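Forkhead-associated 1 (Saccharomyces cerevisiae, PDB 6C4U) is an engineered forkhead-associated domain that binds a phosphothreonine peptide of the human transcription factor c-Myc. Local coordinates at residues I4-I9 with G69-N74; K36-G41 with A45-L50; K59-L64 with N79-N84. All coordinates share one frame; numbering follows the deposited sequence.

Overall arrangement
The N-terminal strand 4-10 starts contact 1, which closes only when the chain reaches residues 69-74. Contact 2 lies wholly within that long loop. It closes a short turn, bringing 45-50 back beside 36-41. Contact 3 opens next, at 59-64, before contact 1 has closed, and ends at 79-84. Contacts 1 and 3 therefore cross along the chain, while contacts 2 and 3 follow in series. Contacts 1 and 3 each join the two sheets of the fold. Contact 2 adds an edge strand to one of them. Strand 61-66 pairs with both 34-41 and 71-75, so backbone hydrogen bonds probably connect contact 3 directly to the other two.

Contact 1: I4-I9 with G69-N74; sequences IVFRVI and GNLLLN
Two consecutive residues of one strand, Val-5 and Phe-6, both turn towards a single side chain, Leu-71. Neighbours in a regular strand would point to opposite faces. Here a classic beta bulge, in which both residues lie opposite Phe-20 of strand 18-21, puts them on the same side. Leu-71 divides its two methyl groups between them. Its CD2 meets Val-5 CG1 at 3.9 Å. Its CD1 lies against the root of the phenylalanine, 3.7 Å from Phe-6 CB, and comes to the Phe-6 ring obliquely. Val-5 CG1 stands anti to the backbone N (chi1 -179°), which carries it both to Leu-71 and to the edge of the Phe-6 ring, in the ring plane. No hydrogen bond links the two segments. The CA atoms of Phe-6 and Leu-71 are 8.9 Å apart, so side chains span the gap between the backbones. This is the packing of a beta sandwich, the fold of FHA domains: strand 4-10 belongs to one sheet and strand 71-75 to the other. All three touching residues are buried. Phe-6 also stacks on the ring of Phe-20 and meets Trp-38 edge-to-face. On the other side of the contact, Leu-71 packs against Ile-63 and Leu-65 of strand 61-66, which pairs with its own strand.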
loop_
_atom_site.group_PDB
_atom_site.type_symbol
_atom_site.label_atom_id
_atom_site.label_comp_id
_atom_site.label_asym_id
_atom_site.label_seq_id
_atom_site.Cartn_x
_atom_site.Cartn_y
_atom_site.Cartn_z
ATOM N N ILE F 4 7.203 -6.925 -12.343
ATOM C CA ILE F 4 6.256 -6.472 -11.420
ATOM C C ILE F 4 6.301 -7.089 -10.058
ATOM O O ILE F 4 6.261 -8.295 -9.952
ATOM C CB ILE F 4 4.847 -6.596 -12.078
ATOM C CG1 ILE F 4 4.054 -5.521 -11.465
ATOM C CG2 ILE F 4 4.189 -7.997 -12.318
ATOM C CD1 ILE F 4 4.510 -4.193 -12.071
ATOM N N VAL F 5 6.303 -6.285 -9.006
ATOM C CA VAL F 5 6.348 -6.844 -7.643
ATOM C C VAL F 5 4.961 -7.237 -7.179
ATOM O O VAL F 5 4.775 -8.341 -6.625
ATOM C CB VAL F 5 6.940 -5.846 -6.635
ATOM C CG1 VAL F 5 7.001 -6.475 -5.240
ATOM C CG2 VAL F 5 8.317 -5.369 -7.099
ATOM N N PHE F 6 4.020 -6.312 -7.356
ATOM C CA PHE F 6 2.632 -6.508 -6.950
ATOM C C PHE F 6 1.720 -5.559 -7.709
ATOM O O PHE F 6 2.171 -4.617 -8.365
ATOM C CB PHE F 6 2.446 -6.332 -5.431
ATOM C CG PHE F 6 2.548 -4.899 -4.951
ATOM C CD1 PHE F 6 3.785 -4.273 -4.817
ATOM C CD2 PHE F 6 1.416 -4.186 -4.602
ATOM C CE1 PHE F 6 3.872 -2.948 -4.393
ATOM C CE2 PHE F 6 1.509 -2.867 -4.175
ATOM C CZ PHE F 6 2.722 -2.249 -4.084
ATOM N N ARG F 7 0.424 -5.826 -7.584
ATOM C CA ARG F 7 -0.603 -5.128 -8.330
ATOM C C ARG F 7 -1.750 -4.793 -7.388
ATOM O O ARG F 7 -2.091 -5.576 -6.502
ATOM C CB ARG F 7 -1.058 -6.030 -9.456
ATOM C CG ARG F 7 -2.327 -5.598 -10.160
ATOM C CD ARG F 7 -2.650 -6.578 -11.308
ATOM N NE ARG F 7 -1.776 -6.406 -12.467
ATOM C CZ ARG F 7 -1.197 -7.400 -13.176
ATOM N NH1 ARG F 7 -1.309 -8.667 -12.807
ATOM N NH2 ARG F 7 -0.436 -7.088 -14.205
ATOM N N VAL F 8 -2.355 -3.635 -7.619
ATOM C CA VAL F 8 -3.366 -3.086 -6.716
ATOM C C VAL F 8 -4.631 -2.805 -7.482
ATOM O O VAL F 8 -4.651 -2.036 -8.432
ATOM C CB VAL F 8 -2.883 -1.776 -6.053
ATOM C CG1 VAL F 8 -3.955 -1.121 -5.253
ATOM C CG2 VAL F 8 -1.708 -2.054 -5.152
ATOM N N ILE F 9 -5.702 -3.451 -7.040
ATOM C CA ILE F 9 -6.986 -3.458 -7.726
ATOM C C ILE F 9 -8.024 -2.867 -6.820
ATOM O O ILE F 9 -8.148 -3.256 -5.653
ATOM C CB ILE F 9 -7.341 -4.948 -7.991
ATOM C CG1 ILE F 9 -6.199 -5.623 -8.733
ATOM C CG2 ILE F 9 -8.590 -5.090 -8.776
ATOM C CD1 ILE F 9 -6.343 -7.105 -8.768
ATOM N N GLY F 69 11.859 -10.398 -0.095
ATOM C CA GLY F 69 10.946 -10.331 -1.241
ATOM C C GLY F 69 9.478 -10.139 -0.845
ATOM O O GLY F 69 8.621 -10.085 -1.715
ATOM N N ASN F 70 9.181 -10.019 0.455
ATOM C CA ASN F 70 7.808 -9.842 0.949
ATOM C C ASN F 70 7.483 -8.379 1.171
ATOM O O ASN F 70 8.341 -7.513 1.189
ATOM C CB ASN F 70 7.594 -10.585 2.276
ATOM C CG ASN F 70 7.616 -12.093 2.121
ATOM O OD1 ASN F 70 7.374 -12.641 1.043
ATOM N ND2 ASN F 70 7.882 -12.769 3.225
ATOM N N LEU F 71 6.196 -8.112 1.345
ATOM C CA LEU F 71 5.668 -6.765 1.416
ATOM C C LEU F 71 5.150 -6.502 2.815
ATOM O O LEU F 71 4.594 -7.383 3.451
ATOM C CB LEU F 71 4.567 -6.585 0.394
ATOM C CG LEU F 71 4.959 -6.860 -1.059
ATOM C CD1 LEU F 71 3.780 -6.838 -1.993
ATOM C CD2 LEU F 71 6.072 -5.911 -1.506
ATOM N N LEU F 72 5.312 -5.276 3.275
ATOM C CA LEU F 72 4.860 -4.850 4.584
ATOM C C LEU F 72 4.004 -3.609 4.462
ATOM O O LEU F 72 4.271 -2.761 3.612
ATOM C CB LEU F 72 6.062 -4.540 5.463
ATOM C CG LEU F 72 6.946 -5.729 5.785
ATOM C CD1 LEU F 72 8.281 -5.199 6.281
ATOM C CD2 LEU F 72 6.333 -6.623 6.851
ATOM N N LEU F 73 3.022 -3.494 5.351
ATOM C CA LEU F 73 2.100 -2.367 5.369
ATOM C C LEU F 73 2.322 -1.475 6.611
ATOM O O LEU F 73 2.193 -1.946 7.750
ATOM C CB LEU F 73 0.664 -2.899 5.318
ATOM C CG LEU F 73 -0.453 -1.893 5.639
ATOM C CD1 LEU F 73 -0.565 -0.837 4.567
ATOM C CD2 LEU F 73 -1.778 -2.577 5.796
ATOM N N ASN F 74 2.619 -0.191 6.372
ATOM C CA ASN F 74 2.886 0.795 7.431
ATOM C C ASN F 74 1.719 1.789 7.449
ATOM O O ASN F 74 1.620 2.621 6.542
ATOM C CB ASN F 74 4.266 1.497 7.150
ATOM C CG ASN F 74 4.799 2.347 8.322
ATOM O OD1 ASN F 74 5.572 3.315 8.125
ATOM N ND2 ASN F 74 4.434 1.972 9.548
#

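Contact 2: K36-G41 with A45-L50; sequences KVWTFG and ACDYHL
Strand 36-41 and the short strand 48-49 run parallel, with Phe-40 bridged to Tyr-48 and Gly-41 to His-49. Tyr-48 N donates to Thr-39 O (3.1 Å), and Gly-41 N donates to Tyr-48 O (3.2 Å), so Tyr-48 bonds to the residues on either side of Phe-40. Gly-41 O then accepts Leu-50 N at 3.0 Å, with the donor well above the carbonyl plane. Thr-39 O also receives a weak bond from Asp-47 N. One step earlier a side chain continues the pairing: Asp-47 OD2 accepts Thr-39 N (3.0 Å, 164° at the hydrogen) on the anti side of the carboxylate. Asp-47 CG is swung beside its own backbone N (chi1 -66°), which lets the carboxylate reach back along strand 36-41. There its CG sits at the edge of the indole, 4.0 Å from Trp-38 CD1, and the carboxylate and ring planes are 75° apart. Phe-40 and Tyr-48 point to the same face of the sheet. Their rings meet obliquely, with centroids 5.2 Å apart, and Tyr-48 CB lies against the CD2 and CE2 side of Phe-40. Leu-50 CD2 reaches the edge of both rings. On the other face, the Cys-46 sulfur packs against Gly-41, 3.6 Å from SG to Gly-41 CA. Strand 48-49 is an outermost strand of the mixed sheet, and strand 34-41 lies between it and strand 61-66, where Phe-61 stacks on Phe-40. Phe-40, Tyr-48 and Leu-50 all pack on Leu-115 of strand 112-119 in the facing sheet, and Tyr-48 also touches Phe-20 of strand 18-21.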
loop_
_atom_site.group_PDB
_atom_site.type_symbol
_atom_site.label_atom_id
_atom_site.label_comp_id
_atom_site.label_asym_id
_atom_site.label_seq_id
_atom_site.Cartn_x
_atom_site.Cartn_y
_atom_site.Cartn_z
ATOM N N LYS F 36 12.512 -1.106 -1.163
ATOM C CA LYS F 36 11.737 -0.089 -1.879
ATOM C C LYS F 36 10.479 0.298 -1.105
ATOM O O LYS F 36 9.934 -0.524 -0.344
ATOM C CB LYS F 36 11.365 -0.607 -3.284
ATOM C CG LYS F 36 10.685 0.437 -4.148
ATOM C CD LYS F 36 10.941 0.273 -5.643
ATOM C CE LYS F 36 10.465 1.534 -6.366
ATOM N NZ LYS F 36 10.923 1.623 -7.772
ATOM N N VAL F 37 10.019 1.540 -1.291
ATOM C CA VAL F 37 8.824 2.019 -0.602
ATOM C C VAL F 37 7.854 2.731 -1.533
ATOM O O VAL F 37 8.229 3.655 -2.271
ATOM C CB VAL F 37 9.176 2.984 0.529
ATOM C CG1 VAL F 37 7.915 3.456 1.268
ATOM C CG2 VAL F 37 10.154 2.317 1.485
ATOM N N TRP F 38 6.588 2.327 -1.466
ATOM C CA TRP F 38 5.525 2.983 -2.207
ATOM C C TRP F 38 4.574 3.609 -1.216
ATOM O O TRP F 38 4.246 2.989 -0.213
ATOM C CB TRP F 38 4.773 1.961 -3.031
ATOM C CG TRP F 38 5.602 1.318 -4.077
ATOM C CD1 TRP F 38 5.878 1.802 -5.329
ATOM C CD2 TRP F 38 6.275 0.072 -3.967
ATOM N NE1 TRP F 38 6.645 0.918 -6.005
ATOM C CE2 TRP F 38 6.929 -0.146 -5.189
ATOM C CE3 TRP F 38 6.432 -0.854 -2.952
ATOM C CZ2 TRP F 38 7.680 -1.297 -5.442
ATOM C CZ3 TRP F 38 7.199 -2.000 -3.205
ATOM C CH2 TRP F 38 7.805 -2.206 -4.459
ATOM N N THR F 39 4.122 4.827 -1.499
ATOM C CA THR F 39 3.182 5.514 -0.619
ATOM C C THR F 39 1.840 5.717 -1.294
ATOM O O THR F 39 1.757 5.908 -2.498
ATOM C CB THR F 39 3.699 6.892 -0.181
ATOM O OG1 THR F 39 3.878 7.723 -1.335
ATOM C CG2 THR F 39 5.020 6.760 0.533
ATOM N N PHE F 40 0.804 5.716 -0.468
ATOM C CA PHE F 40 -0.574 5.751 -0.880
ATOM C C PHE F 40 -1.189 6.905 -0.104
ATOM O O PHE F 40 -1.100 6.930 1.122
ATOM C CB PHE F 40 -1.251 4.430 -0.478
ATOM C CG PHE F 40 -0.809 3.251 -1.280
ATOM C CD1 PHE F 40 0.436 2.680 -1.077
ATOM C CD2 PHE F 40 -1.659 2.676 -2.226
ATOM C CE1 PHE F 40 0.858 1.613 -1.840
ATOM C CE2 PHE F 40 -1.233 1.596 -2.980
ATOM C CZ PHE F 40 0.023 1.073 -2.786
ATOM N N GLY F 41 -1.810 7.856 -0.790
ATOM C CA GLY F 41 -2.456 8.954 -0.075
ATOM C C GLY F 41 -3.236 9.952 -0.905
ATOM O O GLY F 41 -3.306 9.845 -2.139
ATOM N N ALA F 45 1.380 13.520 -5.062
ATOM C CA ALA F 45 2.809 13.207 -5.012
ATOM C C ALA F 45 3.077 11.749 -4.705
ATOM O O ALA F 45 4.142 11.246 -5.074
ATOM C CB ALA F 45 3.501 14.061 -3.961
ATOM N N CYS F 46 2.132 11.093 -4.014
ATOM C CA CYS F 46 2.241 9.674 -3.682
ATOM C C CYS F 46 2.374 8.794 -4.907
ATOM O O CYS F 46 2.119 9.220 -6.033
ATOM C CB CYS F 46 1.020 9.218 -2.882
ATOM S SG CYS F 46 0.816 10.003 -1.256
ATOM N N ASP F 47 2.804 7.560 -4.689
ATOM C CA ASP F 47 2.897 6.601 -5.779
ATOM C C ASP F 47 1.501 6.189 -6.275
ATOM O O ASP F 47 1.308 5.991 -7.468
ATOM C CB ASP F 47 3.706 5.383 -5.344
ATOM C CG ASP F 47 5.156 5.728 -5.068
ATOM O OD1 ASP F 47 5.939 5.785 -6.047
ATOM O OD2 ASP F 47 5.509 5.913 -3.889
ATOM N N TYR F 48 0.547 6.060 -5.355
ATOM C CA TYR F 48 -0.844 5.735 -5.674
ATOM C C TYR F 48 -1.714 6.823 -5.099
ATOM O O TYR F 48 -1.726 7.040 -3.887
ATOM C CB TYR F 48 -1.239 4.411 -5.026
ATOM C CG TYR F 48 -2.522 3.787 -5.537
ATOM C CD1 TYR F 48 -2.542 3.065 -6.714
ATOM C CD2 TYR F 48 -3.698 3.855 -4.798
ATOM C CE1 TYR F 48 -3.735 2.463 -7.168
ATOM C CE2 TYR F 48 -4.854 3.223 -5.205
ATOM C CZ TYR F 48 -4.890 2.579 -6.416
ATOM O OH TYR F 48 -6.016 1.934 -6.864
ATOM N N HIS F 49 -2.444 7.519 -5.963
ATOM C CA HIS F 49 -3.328 8.575 -5.498
ATOM C C HIS F 49 -4.631 7.928 -5.061
ATOM O O HIS F 49 -5.346 7.357 -5.880
ATOM C CB HIS F 49 -3.552 9.597 -6.599
ATOM C CG HIS F 49 -4.278 10.814 -6.135
ATOM N ND1 HIS F 49 -5.279 11.412 -6.868
ATOM C CD2 HIS F 49 -4.160 11.539 -4.995
ATOM C CE1 HIS F 49 -5.731 12.464 -6.205
ATOM N NE2 HIS F 49 -5.073 12.556 -5.064
ATOM N N LEU F 50 -4.927 7.987 -3.768
ATOM C CA LEU F 50 -6.214 7.509 -3.258
ATOM C C LEU F 50 -7.379 8.448 -3.567
ATOM O O LEU F 50 -8.522 8.097 -3.307
ATOM C CB LEU F 50 -6.143 7.267 -1.749
ATOM C CG LEU F 50 -5.163 6.194 -1.279
ATOM C CD1 LEU F 50 -5.134 6.100 0.234
ATOM C CD2 LEU F 50 -5.566 4.839 -1.838
#

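Contact 3: K59-L64 with N79-N84; sequences KHFQIL and NGTWLN
The backbones of 59-64 and 79-84 do not pair; their closest CA atoms, those of Phe-61 and Thr-81, are 7.5 Å apart. A classic beta bulge at His-60 and Phe-61, both lying opposite Phe-40, marks the start of strand 61-66. His-60 spans the gap. Its CG is anti to the backbone N (chi1 -162°), and the imidazole extends to the loop before strand 82-83. His-60 NE2 donates to Gly-80 O at 3.0 Å, with 155° at the hydrogen. The carbonyl oxygen lies close to the imidazole plane, but the ring nitrogen stands 55° out of the carbonyl plane. The other ring nitrogen, His-60 ND1, is hydrogen-bonded to Ser-57 N. The ring is thus held at both nitrogens, which would fix its rotation. This pairing is consistent with a neutral imidazole carrying its proton on NE2. Thr-81 OG1 lies at the same edge of the imidazole, near its plane, and is hydrogen-bonded to Asp-75. It also approaches the Phe-61 ring obliquely, 4.2 Å from Phe-61 CD1. The edge of that ring in turn meets His-60 CD2. Phe-61 and Thr-81 both pack on Ile-102 of strand 101-105. Next to Gly-80, Asn-79 ND2 bonds to Pro-55 O and to the backbone of the bound peptide. Ser-57 and His-60 fit the Ser-x-x-His motif of FHA domains, and Asn-79 fits the asparagine that these domains use at the peptide. Here the histidine ties together two loops at the phosphopeptide-binding end of the sandwich.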
loop_
_atom_site.group_PDB
_atom_site.type_symbol
_atom_site.label_atom_id
_atom_site.label_comp_id
_atom_site.label_asym_id
_atom_site.label_seq_id
_atom_site.Cartn_x
_atom_site.Cartn_y
_atom_site.Cartn_z
ATOM N N LYS F 59 -0.346 11.446 3.175
ATOM C CA LYS F 59 0.396 10.202 3.090
ATOM C C LYS F 59 -0.250 9.308 4.131
ATOM O O LYS F 59 -0.095 9.517 5.336
ATOM C CB LYS F 59 1.897 10.396 3.324
ATOM C CG LYS F 59 2.615 11.086 2.175
ATOM C CD LYS F 59 4.026 10.694 1.794
ATOM C CE LYS F 59 4.498 11.702 0.726
ATOM N NZ LYS F 59 5.396 11.246 -0.395
ATOM N N HIS F 60 -1.002 8.324 3.643
ATOM C CA HIS F 60 -1.892 7.527 4.462
ATOM C C HIS F 60 -1.299 6.185 4.868
ATOM O O HIS F 60 -1.397 5.785 6.021
ATOM C CB HIS F 60 -3.212 7.320 3.726
ATOM C CG HIS F 60 -4.321 6.890 4.624
ATOM N ND1 HIS F 60 -5.325 7.740 5.025
ATOM C CD2 HIS F 60 -4.561 5.703 5.232
ATOM C CE1 HIS F 60 -6.145 7.090 5.834
ATOM N NE2 HIS F 60 -5.701 5.851 5.981
ATOM N N PHE F 61 -0.711 5.469 3.921
ATOM C CA PHE F 61 0.026 4.248 4.275
ATOM C C PHE F 61 1.120 3.997 3.259
ATOM O O PHE F 61 1.115 4.596 2.188
ATOM C CB PHE F 61 -0.913 3.030 4.455
ATOM C CG PHE F 61 -1.640 2.602 3.202
ATOM C CD1 PHE F 61 -2.884 3.155 2.885
ATOM C CD2 PHE F 61 -1.112 1.633 2.348
ATOM C CE1 PHE F 61 -3.549 2.793 1.725
ATOM C CE2 PHE F 61 -1.790 1.252 1.194
ATOM C CZ PHE F 61 -2.997 1.829 0.889
ATOM N N GLN F 62 2.074 3.150 3.630
ATOM C CA GLN F 62 3.154 2.781 2.742
ATOM C C GLN F 62 3.196 1.285 2.644
ATOM O O GLN F 62 2.775 0.574 3.572
ATOM C CB GLN F 62 4.514 3.252 3.288
ATOM C CG GLN F 62 4.529 4.657 3.865
ATOM C CD GLN F 62 5.892 5.177 4.160
ATOM O OE1 GLN F 62 6.431 5.933 3.374
ATOM N NE2 GLN F 62 6.408 4.850 5.334
ATOM N N ILE F 63 3.716 0.806 1.522
ATOM C CA ILE F 63 4.000 -0.602 1.338
ATOM C C ILE F 63 5.495 -0.697 1.133
ATOM O O ILE F 63 6.067 0.051 0.350
ATOM C CB ILE F 63 3.183 -1.201 0.171
ATOM C CG1 ILE F 63 1.703 -1.217 0.572
ATOM C CG2 ILE F 63 3.671 -2.603 -0.176
ATOM C CD1 ILE F 63 0.751 -1.683 -0.492
ATOM N N LEU F 64 6.124 -1.596 1.870
ATOM C CA LEU F 64 7.571 -1.721 1.863
ATOM C C LEU F 64 7.964 -3.055 1.271
ATOM O O LEU F 64 7.410 -4.084 1.646
ATOM C CB LEU F 64 8.105 -1.649 3.285
ATOM C CG LEU F 64 8.189 -0.301 3.966
ATOM C CD1 LEU F 64 6.894 0.483 3.989
ATOM C CD2 LEU F 64 8.737 -0.569 5.366
ATOM N N ASN F 79 -6.674 8.888 10.269
ATOM C CA ASN F 79 -7.929 8.156 10.493
ATOM C C ASN F 79 -7.862 6.621 10.461
ATOM O O ASN F 79 -8.893 5.954 10.484
ATOM C CB ASN F 79 -8.965 8.676 9.503
ATOM C CG ASN F 79 -9.415 10.084 9.834
ATOM O OD1 ASN F 79 -9.709 10.395 10.988
ATOM N ND2 ASN F 79 -9.467 10.947 8.826
ATOM N N GLY F 80 -6.655 6.065 10.388
ATOM C CA GLY F 80 -6.479 4.614 10.434
ATOM C C GLY F 80 -6.615 3.896 9.110
ATOM O O GLY F 80 -7.159 4.431 8.127
ATOM N N THR F 81 -6.119 2.660 9.122
ATOM C CA THR F 81 -6.025 1.820 7.932
ATOM C C THR F 81 -6.328 0.392 8.351
ATOM O O THR F 81 -5.773 -0.090 9.335
ATOM C CB THR F 81 -4.607 1.911 7.330
ATOM O OG1 THR F 81 -4.418 3.224 6.799
ATOM C CG2 THR F 81 -4.374 0.883 6.220
ATOM N N TRP F 82 -7.196 -0.276 7.588
ATOM C CA TRP F 82 -7.675 -1.625 7.898
ATOM C C TRP F 82 -7.086 -2.640 6.950
ATOM O O TRP F 82 -7.051 -2.411 5.746
ATOM C CB TRP F 82 -9.192 -1.666 7.781
ATOM C CG TRP F 82 -9.856 -1.161 8.987
ATOM C CD1 TRP F 82 -10.426 -1.904 9.961
ATOM C CD2 TRP F 82 -10.004 0.205 9.376
ATOM N NE1 TRP F 82 -10.932 -1.089 10.935
ATOM C CE2 TRP F 82 -10.688 0.213 10.600
ATOM C CE3 TRP F 82 -9.629 1.422 8.806
ATOM C CZ2 TRP F 82 -11.001 1.382 11.274
ATOM C CZ3 TRP F 82 -9.942 2.592 9.476
ATOM C CH2 TRP F 82 -10.626 2.562 10.703
ATOM N N LEU F 83 -6.637 -3.763 7.491
ATOM C CA LEU F 83 -6.083 -4.847 6.690
ATOM C C LEU F 83 -6.940 -6.078 6.926
ATOM O O LEU F 83 -6.959 -6.615 8.042
ATOM C CB LEU F 83 -4.636 -5.118 7.087
ATOM C CG LEU F 83 -3.979 -6.352 6.480
ATOM C CD1 LEU F 83 -4.131 -6.379 4.974
ATOM C CD2 LEU F 83 -2.499 -6.378 6.829
ATOM N N ASN F 84 -7.645 -6.514 5.878
ATOM C CA ASN F 84 -8.638 -7.589 5.973
ATOM C C ASN F 84 -9.610 -7.255 7.098
ATOM O O ASN F 84 -9.847 -8.055 8.000
ATOM C CB ASN F 84 -7.976 -8.961 6.193
ATOM C CG ASN F 84 -6.980 -9.302 5.094
ATOM O OD1 ASN F 84 -7.223 -9.057 3.899
ATOM N ND2 ASN F 84 -5.841 -9.861 5.492
#